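Local coordinates for USG-1 protein homolog (Pseudomonas aeruginosa, PDB 2HJS) that probably acts as an NAD(P)-dependent oxidoreductase related to aspartate-semialdehyde dehydrogenase, although its own substrate is not established, at residues 14-27 against 44-58. Numbering follows the deposited sequence.
Sequences ATGSVGEALVGLLD and SAGQRMGFAESSLRV
Asp27, on helix 17-28, takes the backbone N-H of Ala52 on its OD2 (2.9 Å from Ala52 N), tying the helix to the type I' turn Phe51-Ser54. The bond is bent, 134° at the hydrogen, and reaches OD2 from above the carboxylate plane. With CG anti to the backbone N (chi1 -179°), the carboxylate reaches Ala52 while Asp27 CB rests 3.6 Å from Phe51 CE1. The Phe51 ring reaches the helix: Leu26 CB lies at its edge, near the ring plane, and Val23 CG1 reaches CD1 obliquely at 3.7 Å. Two residues earlier in strand 48-51, the SE of selenomethionine Met49 lies 3.3 Å from Ala14 O, and the bend at chi3 (59°) then turns CE toward Glu20 CG (3.7 Å). The Glu20 carboxylate itself pairs with Arg167. At the far end, Thr15 CG2 packs on Val58 CG2 at 3.7 Å, crossing it at a slant, and also meets the Gln47 side chain. Leu38 of strand 36-40 backs both Ala14 and Val23. The hairpin, whose strand 48-51 is outermost in the sheet, thus illustrates how an edge hairpin packs on one side of the first helix, and on the turn before it, in a Rossmann-type NAD-binding fold.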
loop_
_atom_site.group_PDB
_atom_site.type_symbol
_atom_site.label_atom_id
_atom_site.label_comp_id
_atom_site.label_asym_id
_atom_site.label_seq_id
_atom_site.Cartn_x
_atom_site.Cartn_y
_atom_site.Cartn_z
ATOM N N ALA A 14 21.093 20.199 10.813
ATOM C CA ALA A 14 22.153 19.233 10.603
ATOM C C ALA A 14 21.982 17.996 11.468
ATOM O O ALA A 14 22.489 16.942 11.125
ATOM C CB ALA A 14 23.524 19.882 10.861
ATOM N N THR A 15 21.276 18.127 12.588
ATOM C CA THR A 15 21.131 17.024 13.549
ATOM C C THR A 15 19.881 16.178 13.246
ATOM O O THR A 15 19.663 15.143 13.851
ATOM C CB THR A 15 21.046 17.550 14.993
ATOM O OG1 THR A 15 19.931 18.437 15.096
ATOM C CG2 THR A 15 22.306 18.321 15.368
ATOM N N GLY A 16 19.062 16.619 12.307
ATOM C CA GLY A 16 17.921 15.803 11.894
ATOM C C GLY A 16 18.376 14.658 11.019
ATOM O O GLY A 16 19.526 14.616 10.557
ATOM N N SER A 17 17.478 13.728 10.743
ATOM C CA SER A 17 17.896 12.544 10.017
ATOM C C SER A 17 18.281 12.892 8.570
ATOM O O SER A 17 19.309 12.429 8.070
ATOM C CB SER A 17 16.836 11.453 10.124
ATOM O OG SER A 17 15.620 11.961 9.648
ATOM N N VAL A 18 17.502 13.752 7.915
ATOM C CA VAL A 18 17.871 14.201 6.562
ATOM C C VAL A 18 19.133 15.088 6.591
ATOM O O VAL A 18 20.014 14.931 5.755
ATOM C CB VAL A 18 16.720 14.935 5.838
ATOM C CG1 VAL A 18 17.223 15.519 4.547
ATOM C CG2 VAL A 18 15.537 13.959 5.583
ATOM N N GLY A 19 19.227 15.994 7.567
ATOM C CA GLY A 19 20.402 16.858 7.689
ATOM C C GLY A 19 21.676 16.063 7.865
ATOM O O GLY A 19 22.683 16.348 7.221
ATOM N N GLU A 20 21.627 15.069 8.741
ATOM C CA GLU A 20 22.746 14.160 8.992
ATOM C C GLU A 20 23.178 13.384 7.723
ATOM O O GLU A 20 24.373 13.234 7.439
ATOM C CB GLU A 20 22.333 13.163 10.085
ATOM C CG GLU A 20 23.467 12.467 10.810
ATOM C CD GLU A 20 23.024 11.200 11.568
ATOM O OE1 GLU A 20 21.815 10.840 11.534
ATOM O OE2 GLU A 20 23.900 10.529 12.169
ATOM N N ALA A 21 22.208 12.879 6.967
ATOM C CA ALA A 21 22.528 12.148 5.737
ATOM C C ALA A 21 23.183 13.113 4.759
ATOM O O ALA A 21 24.126 12.760 4.076
ATOM C CB ALA A 21 21.264 11.507 5.122
ATOM N N LEU A 22 22.703 14.347 4.725
ATOM C CA LEU A 22 23.190 15.310 3.764
ATOM C C LEU A 22 24.643 15.685 4.074
ATOM O O LEU A 22 25.459 15.802 3.160
ATOM C CB LEU A 22 22.275 16.531 3.730
ATOM C CG LEU A 22 22.450 17.485 2.547
ATOM C CD1 LEU A 22 21.165 18.238 2.340
ATOM C CD2 LEU A 22 23.643 18.467 2.722
ATOM N N VAL A 23 24.975 15.836 5.359
ATOM C CA VAL A 23 26.347 16.127 5.768
ATOM C C VAL A 23 27.272 14.969 5.390
ATOM O O VAL A 23 28.369 15.192 4.868
ATOM C CB VAL A 23 26.443 16.464 7.277
ATOM C CG1 VAL A 23 27.897 16.524 7.729
ATOM C CG2 VAL A 23 25.714 17.800 7.568
ATOM N N GLY A 24 26.848 13.739 5.645
ATOM C CA GLY A 24 27.636 12.573 5.242
ATOM C C GLY A 24 27.861 12.537 3.730
ATOM O O GLY A 24 28.937 12.178 3.272
ATOM N N LEU A 25 26.848 12.907 2.950
ATOM C CA LEU A 25 26.994 12.961 1.497
ATOM C C LEU A 25 27.944 14.044 0.987
ATOM O O LEU A 25 28.613 13.835 -0.029
ATOM C CB LEU A 25 25.634 13.145 0.831
ATOM C CG LEU A 25 24.733 11.916 0.884
ATOM C CD1 LEU A 25 23.346 12.317 0.412
ATOM C CD2 LEU A 25 25.300 10.748 0.063
ATOM N N LEU A 26 27.980 15.196 1.665
ATOM C CA LEU A 26 28.944 16.223 1.345
ATOM C C LEU A 26 30.358 15.673 1.467
ATOM O O LEU A 26 31.218 16.010 0.668
ATOM C CB LEU A 26 28.784 17.470 2.239
ATOM C CG LEU A 26 27.457 18.218 2.081
ATOM C CD1 LEU A 26 27.421 19.402 3.053
ATOM C CD2 LEU A 26 27.214 18.642 0.623
ATOM N N ASP A 27 30.581 14.820 2.462
ATOM C CA ASP A 27 31.910 14.271 2.726
ATOM C C ASP A 27 32.197 13.162 1.683
ATOM O O ASP A 27 33.199 13.223 0.955
ATOM C CB ASP A 27 31.909 13.748 4.155
ATOM C CG ASP A 27 33.235 13.166 4.588
ATOM O OD1 ASP A 27 34.280 13.350 3.904
ATOM O OD2 ASP A 27 33.239 12.533 5.669
ATOM N N SER A 44 18.985 21.621 19.777
ATOM C CA SER A 44 20.090 20.755 19.362
ATOM C C SER A 44 21.468 21.420 19.380
ATOM O O SER A 44 22.485 20.726 19.324
ATOM C CB SER A 44 19.824 20.199 17.957
ATOM O OG SER A 44 18.484 19.768 17.805
ATOM N N ALA A 45 21.507 22.748 19.450
ATOM C CA ALA A 45 22.776 23.485 19.431
ATOM C C ALA A 45 23.734 23.006 20.520
ATOM O O ALA A 45 23.291 22.619 21.609
ATOM C CB ALA A 45 22.526 24.977 19.570
ATOM N N GLY A 46 25.036 23.032 20.225
ATOM C CA GLY A 46 26.068 22.661 21.201
ATOM C C GLY A 46 26.581 21.227 21.111
ATOM O O GLY A 46 27.619 20.896 21.692
ATOM N N GLN A 47 25.864 20.364 20.397
ATOM C CA GLN A 47 26.330 18.991 20.222
ATOM C C GLN A 47 27.267 18.864 19.011
ATOM O O GLN A 47 27.301 19.737 18.141
ATOM C CB GLN A 47 25.161 18.004 20.189
ATOM C CG GLN A 47 24.465 17.859 18.855
ATOM C CD GLN A 47 23.108 17.171 18.980
ATOM O OE1 GLN A 47 22.164 17.731 19.542
ATOM N NE2 GLN A 47 23.003 15.959 18.441
ATOM N N ARG A 48 28.054 17.795 18.980
ATOM C CA ARG A 48 29.082 17.644 17.950
ATOM C C ARG A 48 28.712 16.571 16.922
ATOM O O ARG A 48 27.977 15.633 17.226
ATOM C CB ARG A 48 30.461 17.368 18.580
ATOM C CG ARG A 48 30.937 18.460 19.554
ATOM C CD ARG A 48 32.454 18.419 19.820
ATOM N NE ARG A 48 33.241 19.110 18.787
ATOM C CZ ARG A 48 33.633 20.387 18.840
ATOM N NH1 ARG A 48 33.323 21.156 19.882
ATOM N NH2 ARG A 48 34.342 20.905 17.840
HETATM N N MSE A 49 29.208 16.733 15.699
HETATM C CA MSE A 49 28.982 15.760 14.636
HETATM C C MSE A 49 30.248 15.517 13.860
HETATM O O MSE A 49 31.041 16.431 13.658
HETATM C CB MSE A 49 27.904 16.239 13.665
HETATM C CG MSE A 49 26.527 16.271 14.238
HETATM SE SE MSE A 49 25.256 16.879 12.885
HETATM C CE MSE A 49 25.540 15.507 11.487
ATOM N N GLY A 50 30.409 14.283 13.403
ATOM C CA GLY A 50 31.538 13.901 12.575
ATOM C C GLY A 50 31.415 14.426 11.159
ATOM O O GLY A 50 30.330 14.423 10.578
ATOM N N PHE A 51 32.533 14.901 10.619
ATOM C CA PHE A 51 32.640 15.280 9.214
ATOM C C PHE A 51 34.084 15.142 8.752
ATOM O O PHE A 51 35.011 15.763 9.335
ATOM C CB PHE A 51 32.145 16.705 8.957
ATOM C CG PHE A 51 32.314 17.149 7.525
ATOM C CD1 PHE A 51 31.387 16.764 6.544
ATOM C CD2 PHE A 51 33.421 17.919 7.144
ATOM C CE1 PHE A 51 31.539 17.161 5.206
ATOM C CE2 PHE A 51 33.590 18.314 5.819
ATOM C CZ PHE A 51 32.635 17.935 4.838
ATOM N N ALA A 52 34.280 14.335 7.709
ATOM C CA ALA A 52 35.624 14.098 7.151
ATOM C C ALA A 52 36.656 13.750 8.230
ATOM O O ALA A 52 37.756 14.318 8.246
ATOM C CB ALA A 52 36.087 15.305 6.319
ATOM N N GLU A 53 36.271 12.838 9.135
ATOM C CA GLU A 53 37.112 12.338 10.268
ATOM C C GLU A 53 37.340 13.337 11.416
ATOM O O GLU A 53 37.883 12.982 12.482
ATOM C CB GLU A 53 38.450 11.735 9.780
ATOM C CG GLU A 53 38.254 10.531 8.846
ATOM C CD GLU A 53 39.548 9.985 8.223
ATOM O OE1 GLU A 53 40.659 10.523 8.488
ATOM O OE2 GLU A 53 39.437 8.988 7.459
ATOM N N SER A 54 36.930 14.581 11.191
ATOM C CA SER A 54 37.017 15.615 12.204
ATOM C C SER A 54 35.653 15.806 12.905
ATOM O O SER A 54 34.644 15.223 12.496
ATOM C CB SER A 54 37.566 16.906 11.593
ATOM O OG SER A 54 36.570 17.661 10.951
ATOM N N SER A 55 35.639 16.612 13.959
ATOM C CA SER A 55 34.475 16.781 14.818
ATOM C C SER A 55 34.031 18.251 14.861
ATOM O O SER A 55 34.803 19.128 15.256
ATOM C CB SER A 55 34.817 16.248 16.216
ATOM O OG SER A 55 33.840 16.602 17.171
ATOM N N LEU A 56 32.788 18.511 14.450
ATOM C CA LEU A 56 32.269 19.885 14.295
ATOM C C LEU A 56 31.188 20.238 15.318
ATOM O O LEU A 56 30.312 19.426 15.596
ATOM C CB LEU A 56 31.673 20.061 12.885
ATOM C CG LEU A 56 32.588 20.329 11.687
ATOM C CD1 LEU A 56 33.621 19.225 11.510
ATOM C CD2 LEU A 56 31.771 20.443 10.437
ATOM N N ARG A 57 31.223 21.455 15.862
ATOM C CA ARG A 57 30.164 21.893 16.780
ATOM C C ARG A 57 28.923 22.369 16.007
ATOM O O ARG A 57 29.047 23.151 15.067
ATOM C CB ARG A 57 30.678 23.003 17.706
ATOM C CG ARG A 57 29.754 23.321 18.885
ATOM C CD ARG A 57 30.292 24.514 19.699
ATOM N NE ARG A 57 29.303 25.020 20.666
ATOM C CZ ARG A 57 28.276 25.833 20.372
ATOM N NH1 ARG A 57 28.071 26.265 19.121
ATOM N NH2 ARG A 57 27.445 26.219 21.343
ATOM N N VAL A 58 27.737 21.899 16.390
ATOM C CA VAL A 58 26.485 22.406 15.790
ATOM C C VAL A 58 26.151 23.742 16.467
ATOM O O VAL A 58 26.083 23.807 17.694
ATOM C CB VAL A 58 25.308 21.412 15.963
ATOM C CG1 VAL A 58 24.016 22.000 15.422
ATOM C CG2 VAL A 58 25.615 20.073 15.274
#